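Local coordinates for protein ferritin light chain (Trichoplusia ni, PDB 1Z6O) that stores iron as part of a secreted shell of 12 light and 12 heavy chains, where the light chain probably facilitates nucleation of the ferrihydrite core, at residues Gln42-Leu47 and Ala137-Tyr142; Lys128-Gln133 and Thr177-Thr182; Tyr142-Ala147 and Glu158-Leu163. All blocks are in the same frame, centred on the assembly; numbering follows the deposited sequence.

Overall arrangement
After a short helix 4-11, helices 37-61, 70-96, 122-148 and 157-190 form the bundle, followed by the shorter 197-211. Interaction 1 comes first and closes a long loop, because Gln-42 to Leu-47 on helix 37-61 meets Ala-137 to Tyr-142 with helix 70-96 in between. Interactions 2 and 3 both join helix 122-148 to helix 157-190. Interaction 2 starts before interaction 1 has closed, so the two cross along the chain. Interaction 3 lies within the span of interaction 2 and closes only a short turn. Its centre is about 24 Å from that of interaction 2. Interactions 1 and 3 share Tyr-142 and touch through Tyr-44, Ile-143 and Leu-163.

Interaction 1 (Gln42-Leu47 and Ala137-Tyr142); sequences QAYAKL and AERAFY
The ring of Tyr-44 lies alongside the aliphatic start of Arg-139. CD1 of Tyr-44 is 3.5 Å from CG of Arg-139, and CE1 meets both CB and CG. The two side chains overlap antiparallel, each reaching toward the other's backbone. The ring is tilted 46° to the guanidinium plane and meets the CH2 groups of Arg-139. Further out, the OH of Tyr-44 comes within 3.4 Å of Ala-140 CB. That hydroxyl is hydrogen-bonded to the carbonyl O of Leu-136, which fixes the end of the ring against helix 122-148.

Arg-139 leaves its backbone with CG opposite N (chi1 -178°). The chain then bends twice, at chi2 and chi3, and the guanidinium turns toward helix 37-61. Leu-47 reaches out from helix 37-61 to meet it and sets CD2 over one face of this group, 3.8 Å from CZ of Arg-139. The overlap is off-centre.

The two helix segments are nearly antiparallel, at 174°, with axes 11.2 Å apart. They belong to the four-helix bundle of the ferritin fold, and long side chains and a water fill this wide spacing. The water sits in the guanidinium plane. The water O accepts from Arg-139 NH1 at 3.1 Å and donates to Ala-43 O at 2.7 Å. The same Ala-43 O also takes the helical N-H of Leu-47. Arg-139 NH1 itself is 4.0 Å from Ala-43 O, so the polar link runs through the water. Ile-90 of helix 70-96 and His-171 of helix 157-190 also touch Tyr-44.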
loop_
_atom_site.group_PDB
_atom_site.type_symbol
_atom_site.label_atom_id
_atom_site.label_comp_id
_atom_site.label_asym_id
_atom_site.label_seq_id
_atom_site.Cartn_x
_atom_site.Cartn_y
_atom_site.Cartn_z
ATOM N N GLN A 42 -17.786 13.126 51.366
ATOM C CA GLN A 42 -16.541 12.611 51.935
ATOM C C GLN A 42 -16.770 11.212 52.508
ATOM O O GLN A 42 -15.942 10.316 52.323
ATOM C CB GLN A 42 -16.035 13.529 53.052
ATOM C CG GLN A 42 -15.549 14.889 52.560
ATOM C CD GLN A 42 -15.160 15.793 53.715
ATOM O OE1 GLN A 42 -14.456 15.371 54.619
ATOM N NE2 GLN A 42 -15.606 17.037 53.679
ATOM N N ALA A 43 -17.879 11.020 53.218
ATOM C CA ALA A 43 -18.175 9.702 53.789
ATOM C C ALA A 43 -18.444 8.670 52.681
ATOM O O ALA A 43 -18.274 7.471 52.888
ATOM C CB ALA A 43 -19.397 9.787 54.744
ATOM N N TYR A 44 -18.875 9.134 51.512
ATOM C CA TYR A 44 -19.153 8.229 50.388
ATOM C C TYR A 44 -17.825 7.705 49.820
ATOM O O TYR A 44 -17.738 6.553 49.390
ATOM C CB TYR A 44 -19.956 8.971 49.303
ATOM C CG TYR A 44 -20.694 8.061 48.325
ATOM C CD1 TYR A 44 -21.311 6.879 48.760
ATOM C CD2 TYR A 44 -20.848 8.428 46.990
ATOM C CE1 TYR A 44 -22.078 6.092 47.880
ATOM C CE2 TYR A 44 -21.606 7.650 46.101
ATOM C CZ TYR A 44 -22.219 6.488 46.555
ATOM O OH TYR A 44 -22.980 5.732 45.677
ATOM N N ALA A 45 -16.787 8.546 49.815
ATOM C CA ALA A 45 -15.473 8.095 49.346
ATOM C C ALA A 45 -14.989 7.020 50.325
ATOM O O ALA A 45 -14.417 6.005 49.934
ATOM C CB ALA A 45 -14.474 9.261 49.330
ATOM N N LYS A 46 -15.226 7.257 51.608
ATOM C CA LYS A 46 -14.809 6.321 52.646
ATOM C C LYS A 46 -15.527 4.976 52.512
ATOM O O LYS A 46 -14.924 3.917 52.717
ATOM C CB LYS A 46 -15.082 6.939 54.019
ATOM C CG LYS A 46 -14.765 6.037 55.203
ATOM C CD LYS A 46 -15.127 6.748 56.504
ATOM C CE LYS A 46 -15.191 5.781 57.667
ATOM N NZ LYS A 46 -15.550 6.492 58.921
ATOM N N LEU A 47 -16.813 5.012 52.177
ATOM C CA LEU A 47 -17.568 3.766 52.003
ATOM C C LEU A 47 -17.004 2.981 50.808
ATOM O O LEU A 47 -16.843 1.760 50.882
ATOM C CB LEU A 47 -19.060 4.066 51.780
ATOM C CG LEU A 47 -19.994 2.864 51.555
ATOM C CD1 LEU A 47 -19.927 1.897 52.744
ATOM C CD2 LEU A 47 -21.429 3.379 51.368
ATOM N N ALA A 137 -25.897 2.228 46.293
ATOM C CA ALA A 137 -26.893 2.898 45.456
ATOM C C ALA A 137 -27.835 3.769 46.281
ATOM O O ALA A 137 -28.143 4.895 45.892
ATOM C CB ALA A 137 -27.699 1.858 44.654
ATOM N N GLU A 138 -28.299 3.257 47.417
ATOM C CA GLU A 138 -29.208 4.038 48.248
ATOM C C GLU A 138 -28.485 5.201 48.919
ATOM O O GLU A 138 -29.099 6.227 49.222
ATOM C CB GLU A 138 -29.907 3.129 49.272
ATOM C CG GLU A 138 -30.898 2.188 48.560
ATOM C CD GLU A 138 -31.626 1.243 49.492
ATOM O OE1 GLU A 138 -31.209 1.120 50.659
ATOM O OE2 GLU A 138 -32.614 0.610 49.050
ATOM N N ARG A 139 -27.185 5.052 49.148
ATOM C CA ARG A 139 -26.424 6.155 49.729
ATOM C C ARG A 139 -26.361 7.263 48.663
ATOM O O ARG A 139 -26.459 8.443 48.985
ATOM C CB ARG A 139 -25.009 5.708 50.116
ATOM C CG ARG A 139 -24.171 6.814 50.786
ATOM C CD ARG A 139 -24.688 7.153 52.192
ATOM N NE ARG A 139 -24.419 6.073 53.143
ATOM C CZ ARG A 139 -23.231 5.832 53.700
ATOM N NH1 ARG A 139 -22.173 6.596 53.419
ATOM N NH2 ARG A 139 -23.102 4.811 54.536
ATOM N N ALA A 140 -26.195 6.900 47.389
ATOM C CA ALA A 140 -26.176 7.931 46.350
ATOM C C ALA A 140 -27.539 8.635 46.299
ATOM O O ALA A 140 -27.601 9.844 46.113
ATOM C CB ALA A 140 -25.842 7.326 44.969
ATOM N N PHE A 141 -28.627 7.879 46.449
ATOM C CA PHE A 141 -29.972 8.478 46.436
ATOM C C PHE A 141 -30.092 9.481 47.590
ATOM O O PHE A 141 -30.675 10.552 47.450
ATOM C CB PHE A 141 -31.051 7.402 46.630
ATOM C CG PHE A 141 -31.437 6.658 45.364
ATOM C CD1 PHE A 141 -30.627 6.694 44.226
ATOM C CD2 PHE A 141 -32.618 5.912 45.329
ATOM C CE1 PHE A 141 -30.992 5.987 43.056
ATOM C CE2 PHE A 141 -32.993 5.205 44.173
ATOM C CZ PHE A 141 -32.171 5.245 43.032
ATOM N N TYR A 142 -29.548 9.107 48.738
ATOM C CA TYR A 142 -29.592 9.954 49.931
ATOM C C TYR A 142 -28.827 11.272 49.724
ATOM O O TYR A 142 -29.328 12.351 50.032
ATOM C CB TYR A 142 -28.996 9.177 51.105
ATOM C CG TYR A 142 -28.966 9.952 52.395
ATOM C CD1 TYR A 142 -30.129 10.156 53.131
ATOM C CD2 TYR A 142 -27.773 10.486 52.878
ATOM C CE1 TYR A 142 -30.108 10.876 54.324
ATOM C CE2 TYR A 142 -27.737 11.210 54.069
ATOM C CZ TYR A 142 -28.911 11.399 54.786
ATOM O OH TYR A 142 -28.888 12.105 55.967
HETATM O O HOH W 1 -19.480 6.097 54.901
#

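Interaction 2 (Lys128-Gln133 and Thr177-Thr182); sequences KALDTQ and TLAGHT
Leu-178 and Leu-130 lose the most surface here, 79 and 78 Å² respectively. They lie side by side, each pointing from its CA toward the other helix. Leu-130 CD1 lies 4.0 Å from Leu-178 CB. Leu-130 CD1 also lies 3.9 Å from the backbone N of Ala-179, the next residue. Leu-130 CD2 rests near Ala-179 CA and, more loosely, near the methyl of Thr-182.

Leu-178 sends CD1 to the other side of the contact. Its CG stands opposite the carbonyl carbon (chi1 -70°), and chi2 is extended. Leu-178 CD1 thereby reaches Gln-133 CG at 3.7 Å and the carbonyl O of Ala-129 at 3.9 Å. The Gln-133 chain crosses Leu-178 at about a right angle. CG of Gln-133 makes the contact; beyond it the chain bends at chi2.

This is helix-to-helix packing inside the ferritin four-helix bundle, between antiparallel helices 122-148 and 157-190. The local axes approach to 9.2 Å and cross at -155°. The side-chain contact is mainly van der Waals packing of methyl and CH2 groups, partly against backbone atoms. The hydroxyl of Thr-182 bonds to its own helix instead, at 2.8 Å from Thr-182 OG1 to Ala-179 O. Phe-76 of helix 70-96 packs on Ala-129. Asn-25 of a neighbouring subunit packs on Leu-130 and Ala-179, so the outer flank lies at a subunit interface.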
loop_
_atom_site.group_PDB
_atom_site.type_symbol
_atom_site.label_atom_id
_atom_site.label_comp_id
_atom_site.label_asym_id
_atom_site.label_seq_id
_atom_site.Cartn_x
_atom_site.Cartn_y
_atom_site.Cartn_z
ATOM N N LYS A 128 -24.384 -11.060 49.577
ATOM C CA LYS A 128 -23.710 -9.962 50.260
ATOM C C LYS A 128 -23.284 -8.906 49.242
ATOM O O LYS A 128 -23.361 -7.714 49.518
ATOM C CB LYS A 128 -22.472 -10.469 51.016
ATOM C CG LYS A 128 -21.893 -9.457 52.018
ATOM C CD LYS A 128 -22.878 -9.241 53.175
ATOM C CE LYS A 128 -22.232 -8.646 54.427
ATOM N NZ LYS A 128 -21.822 -7.217 54.287
ATOM N N ALA A 129 -22.815 -9.334 48.071
ATOM C CA ALA A 129 -22.417 -8.367 47.048
ATOM C C ALA A 129 -23.653 -7.550 46.643
ATOM O O ALA A 129 -23.587 -6.327 46.492
ATOM C CB ALA A 129 -21.836 -9.088 45.820
ATOM N N LEU A 130 -24.783 -8.231 46.471
ATOM C CA LEU A 130 -26.019 -7.551 46.091
ATOM C C LEU A 130 -26.396 -6.523 47.168
ATOM O O LEU A 130 -26.684 -5.365 46.849
ATOM C CB LEU A 130 -27.157 -8.567 45.908
ATOM C CG LEU A 130 -28.557 -8.010 45.599
ATOM C CD1 LEU A 130 -28.537 -7.229 44.272
ATOM C CD2 LEU A 130 -29.557 -9.183 45.512
ATOM N N ASP A 131 -26.391 -6.935 48.437
ATOM C CA ASP A 131 -26.725 -6.014 49.531
ATOM C C ASP A 131 -25.788 -4.808 49.601
ATOM O O ASP A 131 -26.236 -3.679 49.805
ATOM C CB ASP A 131 -26.664 -6.710 50.900
ATOM C CG ASP A 131 -27.760 -7.753 51.088
ATOM O OD1 ASP A 131 -28.854 -7.608 50.502
ATOM O OD2 ASP A 131 -27.524 -8.717 51.849
ATOM N N THR A 132 -24.485 -5.034 49.458
ATOM C CA THR A 132 -23.553 -3.911 49.540
ATOM C C THR A 132 -23.693 -2.967 48.347
ATOM O O THR A 132 -23.485 -1.764 48.493
ATOM C CB THR A 132 -22.073 -4.383 49.675
ATOM O OG1 THR A 132 -21.722 -5.206 48.562
ATOM C CG2 THR A 132 -21.884 -5.171 50.963
ATOM N N GLN A 133 -24.041 -3.488 47.170
ATOM C CA GLN A 133 -24.231 -2.604 46.016
ATOM C C GLN A 133 -25.529 -1.804 46.209
ATOM O O GLN A 133 -25.582 -0.623 45.874
ATOM C CB GLN A 133 -24.254 -3.403 44.700
ATOM C CG GLN A 133 -22.856 -3.951 44.312
ATOM C CD GLN A 133 -21.890 -2.843 43.903
ATOM O OE1 GLN A 133 -20.759 -2.747 44.402
ATOM N NE2 GLN A 133 -22.330 -2.010 42.992
ATOM N N THR A 177 -27.815 -7.233 37.585
ATOM C CA THR A 177 -26.948 -8.369 37.249
ATOM C C THR A 177 -26.765 -9.304 38.449
ATOM O O THR A 177 -26.926 -10.526 38.329
ATOM C CB THR A 177 -25.564 -7.878 36.770
ATOM O OG1 THR A 177 -25.735 -7.141 35.555
ATOM C CG2 THR A 177 -24.615 -9.060 36.509
ATOM N N LEU A 178 -26.438 -8.733 39.605
ATOM C CA LEU A 178 -26.245 -9.531 40.812
ATOM C C LEU A 178 -27.541 -10.199 41.264
ATOM O O LEU A 178 -27.524 -11.344 41.724
ATOM C CB LEU A 178 -25.674 -8.657 41.941
ATOM C CG LEU A 178 -24.221 -8.217 41.707
ATOM C CD1 LEU A 178 -23.816 -7.147 42.731
ATOM C CD2 LEU A 178 -23.303 -9.441 41.836
ATOM N N ALA A 179 -28.670 -9.501 41.143
ATOM C CA ALA A 179 -29.950 -10.101 41.535
ATOM C C ALA A 179 -30.215 -11.315 40.634
ATOM O O ALA A 179 -30.706 -12.348 41.096
ATOM C CB ALA A 179 -31.096 -9.085 41.392
ATOM N N GLY A 180 -29.904 -11.176 39.347
ATOM C CA GLY A 180 -30.099 -12.286 38.420
ATOM C C GLY A 180 -29.224 -13.473 38.816
ATOM O O GLY A 180 -29.667 -14.622 38.746
ATOM N N HIS A 181 -27.982 -13.212 39.226
ATOM C CA HIS A 181 -27.092 -14.307 39.633
ATOM C C HIS A 181 -27.679 -15.047 40.835
ATOM O O HIS A 181 -27.618 -16.275 40.887
ATOM C CB HIS A 181 -25.684 -13.806 40.023
ATOM C CG HIS A 181 -24.910 -13.196 38.896
ATOM N ND1 HIS A 181 -25.189 -13.455 37.571
ATOM C CD2 HIS A 181 -23.833 -12.372 38.901
ATOM C CE1 HIS A 181 -24.318 -12.818 36.806
ATOM N NE2 HIS A 181 -23.483 -12.154 37.589
ATOM N N THR A 182 -28.236 -14.323 41.810
ATOM C CA THR A 182 -28.798 -15.015 42.967
ATOM C C THR A 182 -30.005 -15.843 42.560
ATOM O O THR A 182 -30.223 -16.915 43.123
ATOM C CB THR A 182 -29.201 -14.056 44.138
ATOM O OG1 THR A 182 -30.313 -13.239 43.748
ATOM C CG2 THR A 182 -28.030 -13.174 44.523
#

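Interaction 3 (Tyr142-Ala147 and Glu158-Leu163); sequences YIHREA and EIAQYL. With CA (calcium ion), chain Z.
Segments 142-147 and 158-163 run antiparallel, with axes 8.8 Å apart and a crossing angle of -157°, and their CA atoms come nearest at His-144 and Ala-160. The small side chain of Ala-160 suits this close approach.

Leu-163 reaches across with CD1. Leu-163 CD1 is 3.7 Å from CG2 of Ile-143 and 3.6 Å from the backbone N of His-144. Ile-143 and Leu-163 meet at about a right angle. In Ile-143 the CG2 branch stands opposite N and does the touching. Ile-143 CG2 also meets CG2 of Ile-159 at 4.2 Å. Ala-147 CB adds a looser contact to that same Ile-159 methyl. Tyr-44 of helix 37-61 packs on Ile-143 as well.

His-144 lies on the other side of this apolar patch. Its CG is turned away from N (chi1 -174°), which brings the ring to Ala-160. NE2 of His-144 is 3.7 Å from Ala-160 CB, and CD2 of His-144 is 3.6 Å from Ala-160 O. Two bonds fix the ring's rotation. NE2 pairs with OE2 of Glu-164, and ND1 pairs with NE2 of His-155 in a neighbouring subunit.

Gln-161 points away from helix 122-148 and bends at chi2. Gln-161 OE1 binds a calcium ion at 2.5 Å. Glu-164 of the same chain is a ligand too, so His-144, bonded to it, belongs to the second shell. Gln-161 and Glu-164 of two neighbouring subunits complete the six ligands. Such a ring of three subunits round a metal is consistent with the threefold channel of ferritin shells.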
loop_
_atom_site.group_PDB
_atom_site.type_symbol
_atom_site.label_atom_id
_atom_site.label_comp_id
_atom_site.label_asym_id
_atom_site.label_seq_id
_atom_site.Cartn_x
_atom_site.Cartn_y
_atom_site.Cartn_z
ATOM N N TYR A 142 -29.548 9.107 48.738
ATOM C CA TYR A 142 -29.592 9.954 49.931
ATOM C C TYR A 142 -28.827 11.272 49.724
ATOM O O TYR A 142 -29.328 12.351 50.032
ATOM C CB TYR A 142 -28.996 9.177 51.105
ATOM C CG TYR A 142 -28.966 9.952 52.395
ATOM C CD1 TYR A 142 -30.129 10.156 53.131
ATOM C CD2 TYR A 142 -27.773 10.486 52.878
ATOM C CE1 TYR A 142 -30.108 10.876 54.324
ATOM C CE2 TYR A 142 -27.737 11.210 54.069
ATOM C CZ TYR A 142 -28.911 11.399 54.786
ATOM O OH TYR A 142 -28.888 12.105 55.967
ATOM N N ILE A 143 -27.609 11.190 49.206
ATOM C CA ILE A 143 -26.821 12.403 48.976
ATOM C C ILE A 143 -27.500 13.287 47.929
ATOM O O ILE A 143 -27.522 14.520 48.045
ATOM C CB ILE A 143 -25.394 12.039 48.513
ATOM C CG1 ILE A 143 -24.714 11.195 49.597
ATOM C CG2 ILE A 143 -24.566 13.309 48.253
ATOM C CD1 ILE A 143 -23.358 10.623 49.150
ATOM N N HIS A 144 -28.064 12.649 46.908
ATOM C CA HIS A 144 -28.760 13.365 45.842
ATOM C C HIS A 144 -29.946 14.145 46.441
ATOM O O HIS A 144 -30.169 15.315 46.121
ATOM C CB HIS A 144 -29.243 12.346 44.799
ATOM C CG HIS A 144 -29.847 12.959 43.573
ATOM N ND1 HIS A 144 -31.116 13.500 43.555
ATOM C CD2 HIS A 144 -29.365 13.081 42.309
ATOM C CE1 HIS A 144 -31.392 13.927 42.332
ATOM N NE2 HIS A 144 -30.346 13.683 41.558
ATOM N N ARG A 145 -30.704 13.492 47.315
ATOM C CA ARG A 145 -31.853 14.135 47.957
ATOM C C ARG A 145 -31.392 15.282 48.881
ATOM O O ARG A 145 -32.032 16.337 48.975
ATOM C CB ARG A 145 -32.641 13.094 48.770
ATOM C CG ARG A 145 -33.953 13.639 49.290
ATOM C CD ARG A 145 -34.801 12.603 50.030
ATOM N NE ARG A 145 -36.030 13.264 50.453
ATOM C CZ ARG A 145 -37.222 12.694 50.505
ATOM N NH1 ARG A 145 -37.377 11.417 50.163
ATOM N NH2 ARG A 145 -38.269 13.422 50.873
ATOM N N GLU A 146 -30.278 15.067 49.566
ATOM C CA GLU A 146 -29.731 16.094 50.449
ATOM C C GLU A 146 -29.300 17.314 49.621
ATOM O O GLU A 146 -29.415 18.453 50.064
ATOM C CB GLU A 146 -28.535 15.509 51.207
ATOM C CG GLU A 146 -27.905 16.420 52.234
ATOM C CD GLU A 146 -28.850 16.775 53.378
ATOM O OE1 GLU A 146 -29.717 15.934 53.738
ATOM O OE2 GLU A 146 -28.703 17.897 53.915
ATOM N N ALA A 147 -28.817 17.080 48.403
ATOM C CA ALA A 147 -28.362 18.172 47.550
ATOM C C ALA A 147 -29.459 18.975 46.861
ATOM O O ALA A 147 -29.255 20.136 46.517
ATOM C CB ALA A 147 -27.418 17.617 46.461
ATOM N N GLU A 158 -24.926 20.479 40.803
ATOM C CA GLU A 158 -23.646 19.991 40.280
ATOM C C GLU A 158 -23.393 18.632 40.935
ATOM O O GLU A 158 -23.026 17.666 40.261
ATOM C CB GLU A 158 -22.508 20.966 40.604
ATOM C CG GLU A 158 -21.210 20.686 39.816
ATOM C CD GLU A 158 -20.397 19.493 40.342
ATOM O OE1 GLU A 158 -19.777 18.793 39.505
ATOM O OE2 GLU A 158 -20.351 19.259 41.576
ATOM N N ILE A 159 -23.598 18.551 42.246
ATOM C CA ILE A 159 -23.434 17.272 42.947
ATOM C C ILE A 159 -24.494 16.284 42.440
ATOM O O ILE A 159 -24.210 15.103 42.230
ATOM C CB ILE A 159 -23.614 17.428 44.482
ATOM C CG1 ILE A 159 -22.469 18.267 45.066
ATOM C CG2 ILE A 159 -23.674 16.040 45.146
ATOM C CD1 ILE A 159 -21.060 17.691 44.795
ATOM N N ALA A 160 -25.721 16.759 42.242
ATOM C CA ALA A 160 -26.780 15.875 41.750
ATOM C C ALA A 160 -26.435 15.261 40.385
ATOM O O ALA A 160 -26.568 14.051 40.190
ATOM C CB ALA A 160 -28.112 16.639 41.663
ATOM N N GLN A 161 -25.987 16.090 39.442
ATOM C CA GLN A 161 -25.647 15.597 38.102
ATOM C C GLN A 161 -24.423 14.677 38.163
ATOM O O GLN A 161 -24.349 13.688 37.430
ATOM C CB GLN A 161 -25.387 16.777 37.146
ATOM C CG GLN A 161 -24.744 16.378 35.804
ATOM C CD GLN A 161 -25.706 15.760 34.772
ATOM O OE1 GLN A 161 -26.807 15.278 35.089
ATOM N NE2 GLN A 161 -25.269 15.763 33.518
ATOM N N TYR A 162 -23.460 15.006 39.023
ATOM C CA TYR A 162 -22.271 14.157 39.186
ATOM C C TYR A 162 -22.711 12.756 39.651
ATOM O O TYR A 162 -22.273 11.739 39.102
ATOM C CB TYR A 162 -21.324 14.780 40.223
ATOM C CG TYR A 162 -20.185 13.879 40.667
ATOM C CD1 TYR A 162 -19.254 13.385 39.751
ATOM C CD2 TYR A 162 -20.021 13.555 42.010
ATOM C CE1 TYR A 162 -18.173 12.581 40.176
ATOM C CE2 TYR A 162 -18.951 12.764 42.442
ATOM C CZ TYR A 162 -18.039 12.283 41.523
ATOM O OH TYR A 162 -16.997 11.502 41.967
ATOM N N LEU A 163 -23.585 12.694 40.653
ATOM C CA LEU A 163 -24.068 11.400 41.137
ATOM C C LEU A 163 -24.869 10.675 40.056
ATOM O O LEU A 163 -24.712 9.469 39.863
ATOM C CB LEU A 163 -24.943 11.577 42.388
ATOM C CG LEU A 163 -24.197 12.066 43.639
ATOM C CD1 LEU A 163 -25.208 12.445 44.726
ATOM C CD2 LEU A 163 -23.243 10.956 44.133
HETATM CA CA CA Z . -29.257 14.710 34.815
#